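Local structure of pheromone cOB1/lipoprotein, YaeC family (4EF1) at residues Ile18-His21 and Val22-Leu25; Met161-Leu164 and Tyr165-Glu169. The protein probably binds methionine as the solute-binding lipoprotein of an uptake transporter, and is the precursor of the peptide pheromone cOB1. All coordinates share one frame; numbering follows the deposited sequence.

Contact 1. Residues Ile18-His21 and Val22-Leu25; sequences ILEH and VKPL
Lys23 runs alongside Glu20, one helical turn ahead of it, and the two side chains leave the helix pointing the same way. Lys23 CB rests against the carbonyl oxygen of Glu20. The next atom, CG, is equally far, 3.6 Å, from Leu19 O and Glu20 O. Beyond CG the lysine is fully extended, so CD and CE slide along the glutamate until CE is 3.2 Å from Glu20 OE1. The ammonium NZ then closes a salt bridge of 2.9 Å to Glu20 OE1. It arrives on the syn side of that oxygen, 25° out of the carboxylate plane. The glutamate makes its half of the approach by bending at its second torsion (chi2 -63°), which folds the carboxylate back toward the lysine.

On the inner side, Val22 straddles the carbonyls of the preceding turn: CG2 lies 3.3 Å from Leu19 O, while CG1 lies nearer Ile18 O. The backbone tightens here. Val22 N bonds to Ile18 O at 3.1 Å, but Lys23 N gives its straighter bond to Glu20 O, only three residues back, at 3.2 Å, and only a weak one to Leu19 O. Pro24 has no N-H to give, and its ring CD packs 3.5 Å from His21 O, at the point where the helix kinks.

Outside the segment, the His21 ring stacks on Trp232, and Ile18 and Val22 pack on Leu224. Leu19 meets Val35 and Val22 meets Leu33, both of strand 31-37. This is an amphipathic crossover helix, salt-bridged on its solvent side, in the beta-alpha-beta unit of strand 4-10, helix 12-28 and strand 31-37, within a periplasmic-binding-protein fold.

Contact 2. Residues Met161-Leu164 and Tyr165-Glu169; sequences MTTL and YDNEE
The carboxylate of Glu169 turns one face to Leu164, whose CD2 methyl sits squarely over it, 3.6 Å from Glu169 CD. A second flat group, the Asn167 amide, has the carbonyl oxygen of Thr163 above one face, 3.3 Å from Asn167 CG. On that same side the Thr163 methyl CG2 comes obliquely to the ND2 end of the amide, also at 3.3 Å. The two side chains lie side by side; with Thr163 CG2 anti to the backbone N (its OG1 at chi1 -57°), the methyl is the branch that faces the amide. The Tyr165 ring is met at its edge, near its plane, by Thr162 O, and the Tyr165 side chain also touches Ile175, Leu185 and Lys91.

The backbone beneath turns out of the helix. Asn167 N still bonds regularly to Thr163 O at 2.8 Å. Glu168 then takes a positive phi of 59°, its N bonding to Tyr165 O at 3.1 Å, and Glu169 N reaches back five residues to Leu164 O at 3.0 Å, nearly straight at 169°. Such a pattern is a Schellman motif, here ending helix 161-166 on its way to strand 172-175.

Overall arrangement
The two contacts belong to different halves of the bilobal fold, about 18 Å apart at their nearest atoms, and share no element. Contact 1 lies in the middle of helix 12-28, against the six-stranded sheet; contact 2 is the end of the short helix 161-166, against the five-stranded one. Both are partly buried: Ile18, Leu19 and Val22 turn inward in one, Met161 and Leu164 in the other. Their outer faces differ. Mid-helix, a charged pair spans one turn; at the helix end, backbone bonds close the turn, a leucine methyl packs on a carboxylate face, and the charge pairing, Asp166 with Lys91, reaches outside the contact. Each side chain of Ile18 and Met161 stands about 10 Å from the bound selenomethionine.

Contact 1. Residues Ile18-His21 and Val22-Leu25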
ATOM      1  N   ILE A  18      -7.880   8.871   7.881  1.00 19.70           N
ATOM      2  CA  ILE A  18      -6.771   9.592   8.543  1.00 19.55           C
ATOM      3  C   ILE A  18      -6.902  11.079   8.244  1.00 21.35           C
ATOM      4  O   ILE A  18      -6.886  11.901   9.167  1.00 20.92           O
ATOM      5  CB  ILE A  18      -5.384   9.050   8.090  1.00 19.49           C
ATOM      6  CG1 ILE A  18      -5.149   7.675   8.739  1.00 19.61           C
ATOM      7  CG2 ILE A  18      -4.250   9.986   8.490  1.00 18.60           C
ATOM      8  CD1 ILE A  18      -3.885   6.948   8.260  1.00 18.49           C
ATOM      9  N   LEU A  19      -7.102  11.399   6.959  1.00 21.20           N
ATOM     10  CA  LEU A  19      -7.317  12.775   6.497  1.00 20.07           C
ATOM     11  C   LEU A  19      -8.519  13.452   7.191  1.00 22.32           C
ATOM     12  O   LEU A  19      -8.407  14.577   7.728  1.00 24.03           O
ATOM     13  CB  LEU A  19      -7.408  12.832   4.976  1.00 18.55           C
ATOM     14  CG  LEU A  19      -6.112  12.455   4.238  1.00 18.03           C
ATOM     15  CD1 LEU A  19      -6.338  12.375   2.762  1.00 18.81           C
ATOM     16  CD2 LEU A  19      -4.959  13.427   4.571  1.00 18.77           C
ATOM     17  N   GLU A  20      -9.661  12.785   7.202  1.00 24.07           N
ATOM     18  CA  GLU A  20     -10.818  13.345   7.913  1.00 23.98           C
ATOM     19  C   GLU A  20     -10.448  13.658   9.356  1.00 23.12           C
ATOM     20  O   GLU A  20     -10.814  14.722   9.876  1.00 24.61           O
ATOM     21  CB  GLU A  20     -12.045  12.403   7.886  1.00 26.59           C
ATOM     22  CG  GLU A  20     -12.711  12.208   6.518  1.00 28.18           C
ATOM     23  CD  GLU A  20     -13.320  13.466   5.904  1.00 27.86           C
ATOM     24  OE1 GLU A  20     -13.770  14.363   6.642  1.00 27.79           O
ATOM     25  OE2 GLU A  20     -13.305  13.572   4.643  1.00 34.45           O
ATOM     26  N   HIS A  21      -9.775  12.719  10.022  1.00 21.88           N
ATOM     27  CA  HIS A  21      -9.394  12.869  11.419  1.00 21.64           C
ATOM     28  C   HIS A  21      -8.549  14.093  11.705  1.00 20.44           C
ATOM     29  O   HIS A  21      -8.710  14.723  12.745  1.00 20.32           O
ATOM     30  CB  HIS A  21      -8.734  11.580  11.947  1.00 22.56           C
ATOM     31  CG  HIS A  21      -8.200  11.705  13.355  1.00 24.77           C
ATOM     32  ND1 HIS A  21      -8.999  11.683  14.428  1.00 27.02           N
ATOM     33  CD2 HIS A  21      -6.910  11.899  13.835  1.00 26.91           C
ATOM     34  CE1 HIS A  21      -8.260  11.859  15.549  1.00 27.26           C
ATOM     35  NE2 HIS A  21      -6.991  11.976  15.191  1.00 28.88           N
ATOM     36  N   VAL A  22      -7.630  14.424  10.813  1.00 19.35           N
ATOM     37  CA  VAL A  22      -6.737  15.575  11.030  1.00 20.80           C
ATOM     38  C   VAL A  22      -7.318  16.941  10.551  1.00 21.70           C
ATOM     39  O   VAL A  22      -6.675  17.988  10.756  1.00 20.63           O
ATOM     40  CB  VAL A  22      -5.316  15.316  10.422  1.00 20.22           C
ATOM     41  CG1 VAL A  22      -4.677  14.044  11.027  1.00 20.48           C
ATOM     42  CG2 VAL A  22      -5.351  15.221   8.912  1.00 17.73           C
ATOM     43  N   LYS A  23      -8.501  16.967   9.923  1.00 22.39           N
ATOM     44  CA  LYS A  23      -9.068  18.275   9.462  1.00 24.81           C
ATOM     45  C   LYS A  23      -9.084  19.374  10.551  1.00 24.46           C
ATOM     46  O   LYS A  23      -8.651  20.471  10.292  1.00 22.31           O
ATOM     47  CB  LYS A  23     -10.468  18.150   8.877  1.00 26.18           C
ATOM     48  CG  LYS A  23     -10.540  17.482   7.521  1.00 26.90           C
ATOM     49  CD  LYS A  23     -11.953  17.539   6.992  1.00 28.07           C
ATOM     50  CE  LYS A  23     -12.092  16.867   5.651  1.00 29.49           C
ATOM     51  NZ  LYS A  23     -13.499  16.880   5.240  1.00 27.31           N
ATOM     52  N   PRO A  24      -9.558  19.060  11.759  1.00 25.59           N
ATOM     53  CA  PRO A  24      -9.546  20.131  12.802  1.00 29.12           C
ATOM     54  C   PRO A  24      -8.130  20.638  13.159  1.00 28.11           C
ATOM     55  O   PRO A  24      -7.956  21.822  13.440  1.00 27.28           O
ATOM     56  CB  PRO A  24     -10.219  19.471  14.008  1.00 32.12           C
ATOM     57  CG  PRO A  24     -10.924  18.270  13.467  1.00 32.08           C
ATOM     58  CD  PRO A  24     -10.171  17.823  12.248  1.00 28.45           C
ATOM     59  N   LEU A  25      -7.129  19.751  13.108  1.00 26.08           N
ATOM     60  CA  LEU A  25      -5.721  20.146  13.345  1.00 26.22           C
ATOM     61  C   LEU A  25      -5.195  21.052  12.235  1.00 26.01           C
ATOM     62  O   LEU A  25      -4.540  22.055  12.501  1.00 26.34           O
ATOM     63  CB  LEU A  25      -4.818  18.904  13.506  1.00 25.74           C
ATOM     64  CG  LEU A  25      -4.986  18.134  14.811  1.00 26.92           C
ATOM     65  CD1 LEU A  25      -4.546  16.676  14.669  1.00 26.73           C
ATOM     66  CD2 LEU A  25      -4.221  18.889  15.890  1.00 26.39           C
TER

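Contact 2. Residues Met161-Leu164 and Tyr165-Glu169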
HETATM    1  N   MSE A 161      -8.745  -8.097  -5.521  1.00 23.34           N
HETATM    2  CA  MSE A 161      -8.076  -9.179  -4.803  1.00 23.30           C
HETATM    3  C   MSE A 161      -8.957  -9.697  -3.668  1.00 23.82           C
HETATM    4  O   MSE A 161      -8.941 -10.899  -3.395  1.00 23.41           O
HETATM    5  CB  MSE A 161      -6.695  -8.770  -4.291  1.00 23.25           C
HETATM    6  CG  MSE A 161      -5.760  -8.230  -5.377  1.00 22.30           C
HETATM    7 SE   MSE A 161      -5.650  -9.313  -6.952  0.75 24.14          SE
HETATM    8  CE  MSE A 161      -4.972 -10.921  -6.114  1.00 20.82           C
ATOM      9  N   THR A 162      -9.712  -8.810  -3.010  1.00 24.15           N
ATOM     10  CA  THR A 162     -10.656  -9.247  -1.996  1.00 23.64           C
ATOM     11  C   THR A 162     -11.774 -10.133  -2.560  1.00 26.50           C
ATOM     12  O   THR A 162     -12.290 -11.023  -1.858  1.00 29.48           O
ATOM     13  CB  THR A 162     -11.255  -8.071  -1.202  1.00 23.74           C
ATOM     14  OG1 THR A 162     -11.936  -7.161  -2.077  1.00 23.68           O
ATOM     15  CG2 THR A 162     -10.134  -7.319  -0.414  1.00 21.18           C
ATOM     16  N   THR A 163     -12.158  -9.905  -3.805  1.00 26.15           N
ATOM     17  CA  THR A 163     -13.141 -10.777  -4.476  1.00 26.91           C
ATOM     18  C   THR A 163     -12.589 -12.185  -4.690  1.00 27.32           C
ATOM     19  O   THR A 163     -13.271 -13.171  -4.414  1.00 26.39           O
ATOM     20  CB  THR A 163     -13.606 -10.143  -5.798  1.00 28.37           C
ATOM     21  OG1 THR A 163     -14.137  -8.857  -5.478  1.00 28.32           O
ATOM     22  CG2 THR A 163     -14.669 -10.991  -6.521  1.00 29.70           C
ATOM     23  N   LEU A 164     -11.360 -12.266  -5.193  1.00 26.48           N
ATOM     24  CA  LEU A 164     -10.698 -13.556  -5.376  1.00 27.98           C
ATOM     25  C   LEU A 164     -10.627 -14.348  -4.043  1.00 28.48           C
ATOM     26  O   LEU A 164     -10.897 -15.551  -4.013  1.00 27.82           O
ATOM     27  CB  LEU A 164      -9.307 -13.370  -5.974  1.00 28.06           C
ATOM     28  CG  LEU A 164      -9.336 -12.903  -7.442  1.00 30.46           C
ATOM     29  CD1 LEU A 164      -7.956 -12.545  -7.933  1.00 30.40           C
ATOM     30  CD2 LEU A 164      -9.988 -13.930  -8.342  1.00 29.04           C
ATOM     31  N   TYR A 165     -10.290 -13.650  -2.974  1.00 23.87           N
ATOM     32  CA  TYR A 165     -10.253 -14.240  -1.649  1.00 23.90           C
ATOM     33  C   TYR A 165     -11.634 -14.751  -1.230  1.00 25.42           C
ATOM     34  O   TYR A 165     -11.766 -15.915  -0.797  1.00 25.01           O
ATOM     35  CB  TYR A 165      -9.722 -13.209  -0.627  1.00 23.40           C
ATOM     36  CG  TYR A 165     -10.022 -13.543   0.812  1.00 25.45           C
ATOM     37  CD1 TYR A 165      -9.272 -14.508   1.499  1.00 24.84           C
ATOM     38  CD2 TYR A 165     -11.079 -12.912   1.484  1.00 25.41           C
ATOM     39  CE1 TYR A 165      -9.560 -14.825   2.835  1.00 24.63           C
ATOM     40  CE2 TYR A 165     -11.380 -13.227   2.799  1.00 26.50           C
ATOM     41  CZ  TYR A 165     -10.623 -14.190   3.467  1.00 25.91           C
ATOM     42  OH  TYR A 165     -10.913 -14.459   4.754  1.00 25.61           O
ATOM     43  N   ASP A 166     -12.647 -13.893  -1.383  1.00 28.05           N
ATOM     44  CA  ASP A 166     -14.013 -14.237  -0.987  0.50 30.26           C
ATOM     45  C   ASP A 166     -14.557 -15.436  -1.828  1.00 31.64           C
ATOM     46  O   ASP A 166     -15.208 -16.316  -1.282  1.00 31.66           O
ATOM     47  CB  ASP A 166     -14.939 -13.006  -0.983  0.50 32.18           C
ATOM     48  CG  ASP A 166     -16.135 -13.180  -0.050  0.50 35.36           C
ATOM     49  OD1 ASP A 166     -15.925 -13.523   1.137  0.50 37.75           O
ATOM     50  OD2 ASP A 166     -17.282 -12.956  -0.495  0.50 37.33           O
ATOM     51  N   ASN A 167     -14.258 -15.468  -3.128  1.00 30.13           N
ATOM     52  CA  ASN A 167     -14.667 -16.559  -4.017  1.00 33.64           C
ATOM     53  C   ASN A 167     -13.776 -17.815  -3.892  1.00 33.36           C
ATOM     54  O   ASN A 167     -14.021 -18.802  -4.570  1.00 31.50           O
ATOM     55  CB  ASN A 167     -14.684 -16.063  -5.478  1.00 35.40           C
ATOM     56  CG  ASN A 167     -15.729 -14.953  -5.721  1.00 38.43           C
ATOM     57  OD1 ASN A 167     -16.724 -14.838  -4.998  1.00 40.69           O
ATOM     58  ND2 ASN A 167     -15.494 -14.127  -6.741  1.00 42.44           N
ATOM     59  N   GLU A 168     -12.747 -17.768  -3.038  1.00 27.79           N
ATOM     60  CA  GLU A 168     -11.846 -18.882  -2.788  1.00 26.95           C
ATOM     61  C   GLU A 168     -11.137 -19.361  -4.057  1.00 25.92           C
ATOM     62  O   GLU A 168     -11.072 -20.544  -4.327  1.00 24.23           O
ATOM     63  CB  GLU A 168     -12.572 -19.997  -2.059  1.00 29.07           C
ATOM     64  CG  GLU A 168     -13.167 -19.500  -0.732  1.00 33.37           C
ATOM     65  CD  GLU A 168     -13.565 -20.622   0.201  1.00 35.42           C
ATOM     66  OE1 GLU A 168     -12.662 -21.373   0.630  1.00 36.05           O
ATOM     67  OE2 GLU A 168     -14.760 -20.734   0.539  1.00 38.52           O
ATOM     68  N   GLU A 169     -10.659 -18.403  -4.843  1.00 26.96           N
ATOM     69  CA  GLU A 169      -9.852 -18.670  -6.042  1.00 29.25           C
ATOM     70  C   GLU A 169      -8.392 -18.746  -5.649  1.00 26.42           C
ATOM     71  O   GLU A 169      -7.872 -17.850  -5.026  1.00 27.71           O
ATOM     72  CB  GLU A 169     -10.025 -17.594  -7.111  1.00 33.44           C
ATOM     73  CG  GLU A 169     -11.382 -17.622  -7.795  1.00 40.12           C
ATOM     74  CD  GLU A 169     -11.322 -17.159  -9.244  1.00 48.55           C
ATOM     75  OE1 GLU A 169     -10.320 -17.461  -9.952  1.00 52.69           O
ATOM     76  OE2 GLU A 169     -12.293 -16.487  -9.679  1.00 51.34           O
TER